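Local coordinates for Nsp15 (Middle East respiratory syndrome-related coronavirus, PDB 5YVD), which is an endoribonuclease of the EndoU clan, probably cutting viral RNA on the 3' side of uridylates as a hexamer, at residues F32-G36 with V37-C41; L294-D297 with D298-I302; K177-N181 with E182-P186; L328-D332 with G333-T337; K316-D320 with L321-E325. All coordinates share one frame; numbering follows the deposited sequence.

Overall arrangement
Contacts 1, 3, 4 and 5 are chain reversals closed by backbone hydrogen bonds; contact 2 is the start of a helix. Contact 1 stands apart in the N-terminal oligomerisation region, its centre about 50 Å or more from the others, and there neighbouring subunits cover it. Contact 3 is a surface turn at the end of strand 174-178, part of the five-stranded mixed sheet. Contacts 4 and 5 share strand 322-331: contact 5, with a salt bridge and an isoleucine pair, sits nearer the chain's centre, whereas contact 4, bulged and largely polar at its turn, lies at the periphery. Contact 2 is partly buried and packs on contact 5, where Ile-302 CD1 meets Val-317 CG1 at 4.0 Å.

Contact 1: residues F32-G36 with V37-C41; sequences FTKSG and VNDIC
A two-residue beta hairpin joins strand 30-35 to strand 38-44, with Ser-35 and Asn-38 as the last pair before a type II' turn. Ser-35 N gives a nearly straight bond to Asn-38 O (2.9 Å, 170° at the hydrogen), and Asn-38 N returns one to Ser-35 O at 3.1 Å. Gly-36 takes the first corner with a positive phi (58°), which favours glycine. Further from the turn, Thr-33 and Ile-40 form the next hydrogen-bonded pair, Thr-33 N to Ile-40 O at 2.9 Å.

The face carrying Thr-33, Ser-35, Asn-38 and Ile-40 has little side-chain contact of its own: Ser-35 CB approaches Ile-40 CG1 at 4.2 Å. Two of its polar ends have partners beyond the hairpin: Thr-33 OG1 is hydrogen-bonded to Pro-23 O, and Asn-38 OD1 to Gly-95 N of the second subunit. On the other face Lys-34 crosses Asp-39 obliquely, with CG 3.6 Å from Asp-39 OD1. The ammonium lies too far off to pair with this carboxylate, whose OD2 is hydrogen-bonded to Thr-48 OG1 of the second subunit. This hairpin is therefore part of a subunit interface, in keeping with its place in the oligomerisation region.

Beside Asp-39, the ring of Phe-32 meets Cys-41. Phe-32 CE1 touches Cys-41 CB at 3.9 Å, and Cys-41 SG, turned away from its own backbone N (chi1 -166°), sits over the ring face 4.7 Å from the Phe-32 centroid.

Contact 2: residues L294-D297 with D298-I302; sequences LKLD and DFVMI
Leu-294 reaches forward to Phe-299: its CD1 methyl lies in the plane of the ring, at the edge, 3.9 Å from Phe-299 CD1, and the two side chains cross at about a right angle. Next comes Lys-295, in the N-cap position, whose carbonyl O accepts the N-H of Phe-299 at 3.1 Å. Its side chain meets Asp-298 through carbon, with Lys-295 CB 3.3 Å from Asp-298 OD2; the same carboxylate oxygen accepts a bond from a water that is itself held by Lys-295 N at 2.7 Å. The water thus links the start of the helix to an acidic side chain in its first turn.

Leu-296 O takes Val-300 N at 2.9 Å, while Leu-296 CD1 leans on Val-300 CG2. Both leucine and valine also pack on Met-206 and Phe-229, so this side of the helix faces the protein interior. Asp-297 O accepts Met-301 N at 2.9 Å, and its carboxylate OD2 is hydrogen-bonded to Ser-204 OG, just before helix 205-212. Three successive bonds from each N-H back to the carbonyl four residues earlier, with acidic residues near the N-terminus, mark the N-terminal end of an alpha helix, here helix 296-304 of the endoribonuclease region.

Contact 3: residues K177-N181 with E182-P186; sequences KKVNN and EFIDP
Glu-182 O is gripped from across the turn by Val-179 N, in a nearly straight bond of 2.8 Å (171° at the hydrogen), and is also approached by Lys-178 CA in a CA-H...O contact. The return bond, Glu-182 N to Val-179 O, is longer and more bent. Between them Asn-180 and Asn-181 turn the chain, both with positive phi. One step out, Lys-177 O receives Ile-184 N at 2.9 Å together with a CA-H...O contact from Phe-183, and a water continues the link, donating to Ile-184 O at 2.8 Å and weakly accepting from Lys-177 N.

The side chains fall on two sides. Lys-178 lays its CG over the centre of the Phe-183 ring, 4.0 Å from the centroid and only 5° off the normal, a CH-pi contact. From there the chain bends at chi3 (70°) toward its ammonium, which is held by Thr-131 O and Phe-128 O and only weakly by Asn-181 OD1. Phe-183 also stacks with Tyr-145. On the opposite side Ile-184 CD1 touches both Val-179 CG2 and, 3.7 Å from Lys-177 CD, the extended stem of that lysine, which runs alongside.

At this surface turn after strand 174-178 each lysine is amphipathic: methylenes pack on Phe-183 or Ile-184, while the ammonium turns to neighbouring oxygens, firmly for Lys-178 but weakly for Lys-177 NZ, to Leu-75 O and Gln-76 OE1.

Contact 4: residues L328-D332 with G333-T337; sequences LWCKD and GQVQT
Trp-329 and Thr-337 open the backbone ladder, Trp-329 N giving a bond to Thr-337 O at 3.0 Å. Trp-329 O is shared: Gln-336 N reaches it at 2.8 Å, and Thr-337 N adds a weak bond. Two consecutive residues facing one make this a classic beta bulge, which shifts the register by a residue before the Cys-330 and Val-335 pair. Toward the tip, Lys-331 N bonds to Gln-334 O at 3.0 Å, and Gln-334 N closes the type I' turn onto Lys-331 O. Asp-332 and Gly-333 fill its corners, both with positive phi.

Apolar contacts lie on two sides. Leu-328 crosses Val-335 at about a right angle, its CD1 3.8 Å from Val-335 CG1; Val-335 also rests on Leu-308 and Ala-228. On the other side Trp-329 and Thr-337 run side by side in the same direction, with Thr-337 CG2 set 3.9 Å from Trp-329 CD1. With OG1 held opposite the backbone N (chi1 -176°), the threonine directs its methyl to the indole while its hydroxyl bonds to a bound glycerol, probably from the crystallisation liquor.

Five backbone bonds, one of them weak, join strands 322-331 and 334-340 of this hairpin. The buried leucine and valine tie one side to the body of the endoribonuclease region, whereas the turn, with Lys-331, Asp-332 and Gln-334, is polar and suited to solvent.

Contact 5: residues K316-D320 with L321-E325; sequences KVPID and LTMIE
Ile-319 and Ile-324 form the apolar centre of this contact, crossing at about a right angle with Ile-319 CB 3.8 Å from Ile-324 CG1. Ile-319 CD1 comes up against Ile-324 CB on the same side; the chi1 of -56° in Ile-324 brings its CG1 branch to this neighbour. On the other face Met-323 bends at chi2 (69°) and lays its sulfur alongside the backbone of Val-317 and Pro-318, with SD 4.3 Å from Pro-318 CD. Farther from the turn Lys-316 and Glu-325 run side by side, and Lys-316 NZ closes a salt bridge of 3.3 Å on Glu-325 OE2, which it meets from above the carboxylate plane.

The backbone brings these groups together as an antiparallel beta hairpin of strands 312-319 and 322-331. Val-317 and Ile-324 exchange two bonds, Val-317 N to Ile-324 O at 2.7 Å and Ile-324 N to Val-317 O at 2.6 Å. Ile-319 and Thr-322 form the last pair, Thr-322 N reaching Ile-319 O at 3.0 Å across a type I' turn whose corners are Asp-320 and Leu-321. Thr-322 OG1 adds a weak bond to Asp-320 O.

Around this turn lie parts of the chain distant in sequence. The buried carboxylate of Asp-320 is held by Thr-271 OG1 at OD2 and by the backbone N of Thr-192 at OD1, while Asn-74, at the end of helix 69-74 in the middle domain, donates its ND2 to Asp-320 O. Leu-321 settles against Leu-75 and Tyr-191.

Contact 1: residues F32-G36 with V37-C41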
# COMPACT_ATOMS: atom_id res chain seq x y z
N PHE A 32 14.92 -0.58 3.20
CA PHE A 32 15.64 -0.85 4.44
C PHE A 32 16.83 -1.73 4.20
O PHE A 32 16.82 -2.52 3.28
CB PHE A 32 14.74 -1.56 5.42
CG PHE A 32 13.59 -0.75 5.88
CD1 PHE A 32 13.61 -0.14 7.11
CD2 PHE A 32 12.45 -0.65 5.11
CE1 PHE A 32 12.53 0.60 7.55
CE2 PHE A 32 11.36 0.06 5.55
CZ PHE A 32 11.39 0.69 6.76
N THR A 33 17.84 -1.64 5.06
CA THR A 33 18.99 -2.56 4.98
C THR A 33 19.32 -3.09 6.37
O THR A 33 19.22 -2.38 7.35
CB THR A 33 20.23 -1.85 4.36
OG1 THR A 33 21.23 -2.80 3.96
CG2 THR A 33 20.84 -0.84 5.33
N LYS A 34 19.72 -4.36 6.45
CA LYS A 34 20.19 -4.91 7.73
C LYS A 34 21.52 -4.28 8.04
O LYS A 34 22.37 -4.23 7.19
CB LYS A 34 20.32 -6.44 7.69
CG LYS A 34 19.21 -7.19 8.41
CD LYS A 34 19.21 -8.68 8.09
CE LYS A 34 20.34 -9.46 8.74
NZ LYS A 34 20.21 -9.49 10.23
N SER A 35 21.67 -3.76 9.25
CA SER A 35 22.94 -3.24 9.72
C SER A 35 23.05 -3.60 11.18
O SER A 35 22.30 -3.08 12.02
CB SER A 35 23.02 -1.72 9.56
OG SER A 35 24.29 -1.24 9.99
N GLY A 36 23.99 -4.49 11.49
CA GLY A 36 24.05 -5.09 12.80
C GLY A 36 22.72 -5.77 13.02
O GLY A 36 22.19 -6.42 12.13
N VAL A 37 22.14 -5.55 14.18
CA VAL A 37 20.88 -6.19 14.52
C VAL A 37 19.63 -5.36 14.11
O VAL A 37 18.50 -5.73 14.41
CB VAL A 37 20.90 -6.58 16.03
CG1 VAL A 37 20.59 -5.39 16.93
CG2 VAL A 37 19.98 -7.78 16.30
N ASN A 38 19.81 -4.26 13.39
CA ASN A 38 18.70 -3.35 13.04
C ASN A 38 18.37 -3.29 11.56
O ASN A 38 19.22 -3.54 10.74
CB ASN A 38 19.01 -1.94 13.53
CG ASN A 38 18.90 -1.83 15.04
OD1 ASN A 38 17.87 -2.18 15.61
ND2 ASN A 38 19.95 -1.35 15.68
N ASP A 39 17.12 -2.94 11.26
CA ASP A 39 16.71 -2.56 9.93
C ASP A 39 16.62 -1.06 9.84
O ASP A 39 15.73 -0.46 10.46
CB ASP A 39 15.34 -3.13 9.63
CG ASP A 39 15.34 -4.62 9.56
OD1 ASP A 39 16.28 -5.22 8.97
OD2 ASP A 39 14.38 -5.20 10.10
N ILE A 40 17.53 -0.47 9.05
CA ILE A 40 17.60 0.97 8.83
C ILE A 40 17.02 1.40 7.49
O ILE A 40 17.42 0.89 6.43
CB ILE A 40 19.06 1.47 8.81
CG1 ILE A 40 19.84 0.96 10.02
CG2 ILE A 40 19.10 3.00 8.67
CD1 ILE A 40 19.21 1.32 11.33
N CYS A 41 16.15 2.39 7.54
CA CYS A 41 15.59 3.02 6.36
C CYS A 41 16.62 3.85 5.61
O CYS A 41 17.19 4.76 6.18
CB CYS A 41 14.45 3.95 6.78
SG CYS A 41 13.45 4.46 5.38

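Contact 2: residues L294-D297 with D298-I302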
# COMPACT_ATOMS: atom_id res chain seq x y z
N LEU A 294 12.79 38.49 -9.62
CA LEU A 294 13.75 39.25 -10.41
C LEU A 294 14.63 40.07 -9.49
O LEU A 294 14.18 40.52 -8.43
CB LEU A 294 13.04 40.20 -11.37
CG LEU A 294 12.18 39.51 -12.42
CD1 LEU A 294 11.16 40.52 -12.98
CD2 LEU A 294 13.04 38.88 -13.51
N LYS A 295 15.87 40.27 -9.90
CA LYS A 295 16.69 41.34 -9.36
C LYS A 295 15.79 42.57 -9.37
O LYS A 295 15.14 42.85 -10.37
CB LYS A 295 17.90 41.56 -10.25
CG LYS A 295 18.93 42.54 -9.70
CD LYS A 295 19.98 41.83 -8.85
CE LYS A 295 21.01 41.10 -9.70
NZ LYS A 295 21.94 42.00 -10.44
N LEU A 296 15.71 43.28 -8.25
CA LEU A 296 14.75 44.39 -8.14
C LEU A 296 15.07 45.50 -9.14
O LEU A 296 14.17 46.09 -9.74
CB LEU A 296 14.73 44.95 -6.73
CG LEU A 296 13.97 46.24 -6.46
CD1 LEU A 296 12.47 46.05 -6.63
CD2 LEU A 296 14.29 46.72 -5.05
N ASP A 297 16.36 45.77 -9.34
CA ASP A 297 16.80 46.72 -10.35
C ASP A 297 16.24 46.37 -11.73
O ASP A 297 15.81 47.23 -12.49
CB ASP A 297 18.32 46.75 -10.45
CG ASP A 297 18.99 47.03 -9.13
OD1 ASP A 297 19.47 48.16 -8.97
OD2 ASP A 297 19.04 46.12 -8.28
N ASP A 298 16.25 45.09 -12.05
CA ASP A 298 15.73 44.67 -13.35
C ASP A 298 14.20 44.89 -13.46
O ASP A 298 13.67 45.31 -14.51
CB ASP A 298 16.13 43.22 -13.61
CG ASP A 298 17.64 43.05 -13.78
OD1 ASP A 298 18.32 44.02 -14.20
OD2 ASP A 298 18.15 41.95 -13.52
N PHE A 299 13.49 44.60 -12.37
CA PHE A 299 12.05 44.85 -12.32
C PHE A 299 11.74 46.33 -12.46
O PHE A 299 10.79 46.71 -13.12
CB PHE A 299 11.50 44.34 -11.00
CG PHE A 299 10.01 44.47 -10.86
CD1 PHE A 299 9.17 43.53 -11.42
CD2 PHE A 299 9.46 45.50 -10.13
CE1 PHE A 299 7.81 43.62 -11.26
CE2 PHE A 299 8.09 45.60 -9.96
CZ PHE A 299 7.27 44.65 -10.53
N VAL A 300 12.56 47.17 -11.84
CA VAL A 300 12.38 48.61 -11.95
C VAL A 300 12.64 49.09 -13.40
O VAL A 300 11.91 49.89 -13.96
CB VAL A 300 13.28 49.36 -10.94
CG1 VAL A 300 13.26 50.85 -11.21
CG2 VAL A 300 12.83 49.08 -9.52
N MET A 301 13.69 48.57 -13.99
CA MET A 301 14.03 48.93 -15.35
C MET A 301 12.84 48.68 -16.28
O MET A 301 12.49 49.53 -17.09
CB MET A 301 15.25 48.11 -15.77
CG MET A 301 15.98 48.56 -17.01
SD MET A 301 17.59 47.74 -17.02
CE MET A 301 17.18 46.03 -17.41
N ILE A 302 12.20 47.53 -16.14
CA ILE A 302 11.10 47.17 -17.01
C ILE A 302 9.94 48.14 -16.90
O ILE A 302 9.35 48.54 -17.91
CB ILE A 302 10.58 45.77 -16.65
CG1 ILE A 302 11.57 44.73 -17.13
CG2 ILE A 302 9.17 45.52 -17.23
CD1 ILE A 302 11.29 43.35 -16.60
O HOH W 1 16.30 39.78 -12.55

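Contact 3: residues K177-N181 with E182-P186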
# COMPACT_ATOMS: atom_id res chain seq x y z
N LYS A 177 21.36 25.07 -28.13
CA LYS A 177 20.18 24.34 -28.55
C LYS A 177 20.22 24.16 -30.05
O LYS A 177 20.59 25.07 -30.78
CB LYS A 177 18.91 25.08 -28.13
CG LYS A 177 17.66 24.30 -28.44
CD LYS A 177 16.44 24.87 -27.75
CE LYS A 177 15.24 23.95 -27.92
NZ LYS A 177 13.96 24.67 -27.73
N LYS A 178 19.86 22.96 -30.48
CA LYS A 178 19.74 22.62 -31.90
C LYS A 178 18.31 22.18 -32.22
O LYS A 178 17.68 21.46 -31.43
CB LYS A 178 20.70 21.49 -32.25
CG LYS A 178 22.05 21.98 -32.76
CD LYS A 178 23.06 20.86 -32.83
CE LYS A 178 22.75 19.87 -33.93
NZ LYS A 178 23.55 18.62 -33.73
N VAL A 179 17.81 22.62 -33.36
CA VAL A 179 16.52 22.20 -33.88
C VAL A 179 16.69 21.98 -35.37
O VAL A 179 17.05 22.91 -36.07
CB VAL A 179 15.43 23.27 -33.65
CG1 VAL A 179 14.15 22.95 -34.42
CG2 VAL A 179 15.14 23.45 -32.16
N ASN A 180 16.45 20.75 -35.84
CA ASN A 180 16.67 20.36 -37.24
C ASN A 180 18.14 20.39 -37.60
O ASN A 180 18.51 20.77 -38.70
CB ASN A 180 15.88 21.25 -38.22
CG ASN A 180 14.38 21.16 -38.00
OD1 ASN A 180 13.79 20.10 -38.18
ND2 ASN A 180 13.77 22.26 -37.60
N ASN A 181 18.99 20.00 -36.65
CA ASN A 181 20.44 20.07 -36.80
C ASN A 181 20.95 21.50 -37.07
O ASN A 181 21.99 21.72 -37.69
CB ASN A 181 20.92 19.10 -37.90
CG ASN A 181 22.16 18.31 -37.49
OD1 ASN A 181 22.14 17.63 -36.47
ND2 ASN A 181 23.23 18.39 -38.27
N GLU A 182 20.19 22.48 -36.57
CA GLU A 182 20.50 23.89 -36.74
C GLU A 182 20.46 24.58 -35.36
O GLU A 182 19.46 24.50 -34.62
CB GLU A 182 19.50 24.54 -37.72
CG GLU A 182 19.57 24.05 -39.17
CD GLU A 182 20.08 25.12 -40.14
OE1 GLU A 182 21.03 25.84 -39.77
OE2 GLU A 182 19.54 25.23 -41.27
N PHE A 183 21.55 25.25 -35.01
CA PHE A 183 21.60 26.01 -33.76
C PHE A 183 20.58 27.13 -33.71
O PHE A 183 20.37 27.80 -34.69
CB PHE A 183 22.96 26.61 -33.58
CG PHE A 183 24.02 25.62 -33.23
CD1 PHE A 183 24.32 25.35 -31.89
CD2 PHE A 183 24.73 24.99 -34.21
CE1 PHE A 183 25.31 24.46 -31.54
CE2 PHE A 183 25.72 24.09 -33.88
CZ PHE A 183 26.01 23.82 -32.54
N ILE A 184 19.96 27.33 -32.55
CA ILE A 184 19.12 28.51 -32.31
C ILE A 184 19.96 29.70 -31.84
O ILE A 184 20.88 29.55 -31.01
CB ILE A 184 18.03 28.17 -31.29
CG1 ILE A 184 16.92 27.40 -31.99
CG2 ILE A 184 17.48 29.41 -30.59
CD1 ILE A 184 16.13 26.50 -31.06
N ASP A 185 19.63 30.88 -32.37
CA ASP A 185 20.27 32.15 -31.96
C ASP A 185 19.60 32.78 -30.73
O ASP A 185 18.42 33.15 -30.79
CB ASP A 185 20.28 33.14 -33.12
CG ASP A 185 21.47 32.92 -34.06
OD1 ASP A 185 22.38 33.80 -34.10
OD2 ASP A 185 21.52 31.86 -34.73
N PRO A 186 20.35 32.92 -29.63
CA PRO A 186 19.83 33.42 -28.34
C PRO A 186 19.15 34.78 -28.43
O PRO A 186 19.65 35.65 -29.11
CB PRO A 186 21.10 33.60 -27.49
CG PRO A 186 22.20 33.85 -28.50
CD PRO A 186 21.84 32.88 -29.60
O HOH W 2 22.51 27.87 -29.48

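Contact 4: residues L328-D332 with G333-T337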
# COMPACT_ATOMS: atom_id res chain seq x y z
N LEU A 328 -0.17 45.01 -17.52
CA LEU A 328 0.07 46.32 -16.93
C LEU A 328 -1.17 47.19 -17.07
O LEU A 328 -1.55 47.56 -18.18
CB LEU A 328 1.25 47.04 -17.58
CG LEU A 328 1.55 48.45 -17.01
CD1 LEU A 328 1.90 48.43 -15.51
CD2 LEU A 328 2.66 49.17 -17.78
N TRP A 329 -1.79 47.51 -15.93
CA TRP A 329 -2.95 48.39 -15.90
C TRP A 329 -2.55 49.77 -15.43
O TRP A 329 -1.86 49.89 -14.42
CB TRP A 329 -4.01 47.79 -14.97
CG TRP A 329 -4.55 46.49 -15.48
CD1 TRP A 329 -3.95 45.25 -15.42
CD2 TRP A 329 -5.81 46.29 -16.13
NE1 TRP A 329 -4.77 44.30 -16.00
CE2 TRP A 329 -5.91 44.92 -16.44
CE3 TRP A 329 -6.86 47.15 -16.49
CZ2 TRP A 329 -7.03 44.38 -17.09
CZ3 TRP A 329 -7.97 46.62 -17.13
CH2 TRP A 329 -8.05 45.25 -17.42
N CYS A 330 -2.99 50.82 -16.14
CA CYS A 330 -2.67 52.21 -15.76
C CYS A 330 -3.89 53.11 -15.68
O CYS A 330 -4.92 52.81 -16.27
CB CYS A 330 -1.69 52.82 -16.75
SG CYS A 330 -0.04 52.11 -16.62
N LYS A 331 -3.76 54.21 -14.95
CA LYS A 331 -4.82 55.20 -14.82
C LYS A 331 -4.23 56.54 -14.43
O LYS A 331 -3.45 56.63 -13.49
CB LYS A 331 -5.88 54.76 -13.80
CG LYS A 331 -6.44 55.90 -12.95
CD LYS A 331 -7.84 55.64 -12.42
CE LYS A 331 -8.28 56.78 -11.50
NZ LYS A 331 -9.49 56.43 -10.71
N ASP A 332 -4.63 57.59 -15.15
CA ASP A 332 -4.12 58.95 -14.96
C ASP A 332 -2.62 58.95 -14.84
O ASP A 332 -2.08 59.46 -13.88
CB ASP A 332 -4.73 59.65 -13.72
CG ASP A 332 -6.26 59.76 -13.80
OD1 ASP A 332 -6.77 60.49 -14.68
OD2 ASP A 332 -6.94 59.13 -12.96
N GLY A 333 -1.95 58.33 -15.81
CA GLY A 333 -0.49 58.46 -15.94
C GLY A 333 0.35 57.78 -14.86
O GLY A 333 1.54 58.08 -14.71
N GLN A 334 -0.30 56.86 -14.13
CA GLN A 334 0.34 56.05 -13.09
C GLN A 334 -0.02 54.57 -13.28
O GLN A 334 -0.96 54.22 -14.01
CB GLN A 334 -0.11 56.50 -11.70
CG GLN A 334 0.27 57.92 -11.33
CD GLN A 334 -0.26 58.34 -9.96
OE1 GLN A 334 -1.44 58.15 -9.63
NE2 GLN A 334 0.62 58.91 -9.15
N VAL A 335 0.73 53.71 -12.61
CA VAL A 335 0.47 52.29 -12.63
C VAL A 335 -0.61 52.01 -11.59
O VAL A 335 -0.55 52.51 -10.48
CB VAL A 335 1.77 51.52 -12.25
CG1 VAL A 335 1.52 50.03 -12.03
CG2 VAL A 335 2.84 51.75 -13.31
N GLN A 336 -1.60 51.22 -11.95
CA GLN A 336 -2.53 50.73 -10.94
C GLN A 336 -1.92 49.45 -10.41
O GLN A 336 -1.64 49.35 -9.23
CB GLN A 336 -3.93 50.44 -11.50
CG GLN A 336 -4.65 51.59 -12.18
CD GLN A 336 -5.84 51.10 -13.00
OE1 GLN A 336 -6.01 51.45 -14.18
NE2 GLN A 336 -6.66 50.24 -12.40
N THR A 337 -1.73 48.47 -11.31
CA THR A 337 -1.13 47.18 -10.99
C THR A 337 -0.29 46.61 -12.16
O THR A 337 -0.41 47.06 -13.30
CB THR A 337 -2.19 46.15 -10.52
OG1 THR A 337 -1.53 44.92 -10.12
CG2 THR A 337 -3.18 45.85 -11.61

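Contact 5: residues K316-D320 with L321-E325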
# COMPACT_ATOMS: atom_id res chain seq x y z
N LYS A 316 5.51 41.99 -22.99
CA LYS A 316 6.23 40.77 -23.31
C LYS A 316 7.69 40.94 -22.93
O LYS A 316 8.33 41.83 -23.44
CB LYS A 316 6.12 40.49 -24.80
CG LYS A 316 4.74 39.98 -25.20
CD LYS A 316 4.59 39.86 -26.71
CE LYS A 316 3.12 39.73 -27.12
NZ LYS A 316 2.68 38.31 -27.21
N VAL A 317 8.21 40.10 -22.04
CA VAL A 317 9.61 40.25 -21.61
C VAL A 317 10.40 38.96 -21.79
O VAL A 317 9.92 37.90 -21.39
CB VAL A 317 9.75 40.69 -20.14
CG1 VAL A 317 11.20 41.00 -19.82
CG2 VAL A 317 8.87 41.90 -19.83
N PRO A 318 11.61 39.04 -22.39
CA PRO A 318 12.49 37.88 -22.46
C PRO A 318 13.18 37.64 -21.12
O PRO A 318 13.93 38.50 -20.65
CB PRO A 318 13.49 38.28 -23.55
CG PRO A 318 13.57 39.75 -23.47
CD PRO A 318 12.22 40.22 -23.04
N ILE A 319 12.88 36.50 -20.51
CA ILE A 319 13.36 36.10 -19.20
C ILE A 319 13.59 34.60 -19.14
O ILE A 319 12.78 33.83 -19.68
CB ILE A 319 12.31 36.39 -18.11
CG1 ILE A 319 11.99 37.88 -18.04
CG2 ILE A 319 12.81 35.92 -16.75
CD1 ILE A 319 10.80 38.21 -17.16
N ASP A 320 14.64 34.16 -18.47
CA ASP A 320 14.83 32.73 -18.25
C ASP A 320 14.69 31.93 -19.57
O ASP A 320 14.11 30.83 -19.61
CB ASP A 320 13.83 32.21 -17.18
CG ASP A 320 14.21 32.61 -15.74
OD1 ASP A 320 15.22 33.30 -15.53
OD2 ASP A 320 13.50 32.24 -14.78
N LEU A 321 15.21 32.51 -20.65
CA LEU A 321 15.29 31.86 -21.95
C LEU A 321 13.94 31.64 -22.68
O LEU A 321 13.95 31.05 -23.76
CB LEU A 321 16.10 30.57 -21.86
CG LEU A 321 17.49 30.70 -21.19
CD1 LEU A 321 18.18 29.35 -21.00
CD2 LEU A 321 18.42 31.62 -21.96
N THR A 322 12.82 32.12 -22.12
CA THR A 322 11.49 32.14 -22.77
C THR A 322 10.98 33.58 -22.88
O THR A 322 11.69 34.53 -22.52
CB THR A 322 10.41 31.41 -21.95
OG1 THR A 322 11.03 30.66 -20.90
CG2 THR A 322 9.53 30.51 -22.82
N MET A 323 9.76 33.74 -23.38
CA MET A 323 9.06 35.02 -23.30
C MET A 323 8.14 34.96 -22.11
O MET A 323 7.44 33.97 -21.97
CB MET A 323 8.24 35.31 -24.57
CG MET A 323 7.93 36.78 -24.78
SD MET A 323 9.41 37.78 -25.18
CE MET A 323 9.35 37.80 -26.98
N ILE A 324 8.16 35.99 -21.26
CA ILE A 324 7.22 36.09 -20.12
C ILE A 324 6.30 37.31 -20.23
O ILE A 324 6.76 38.43 -20.47
CB ILE A 324 7.94 36.15 -18.75
CG1 ILE A 324 8.85 34.92 -18.57
CG2 ILE A 324 6.92 36.23 -17.59
CD1 ILE A 324 8.12 33.60 -18.37
N GLU A 325 5.01 37.09 -20.00
CA GLU A 325 4.01 38.10 -20.20
C GLU A 325 3.47 38.60 -18.89
O GLU A 325 3.26 37.82 -17.96
CB GLU A 325 2.86 37.55 -21.02
CG GLU A 325 3.28 37.16 -22.43
CD GLU A 325 2.12 36.77 -23.31
OE1 GLU A 325 0.96 36.73 -22.82
OE2 GLU A 325 2.39 36.51 -24.50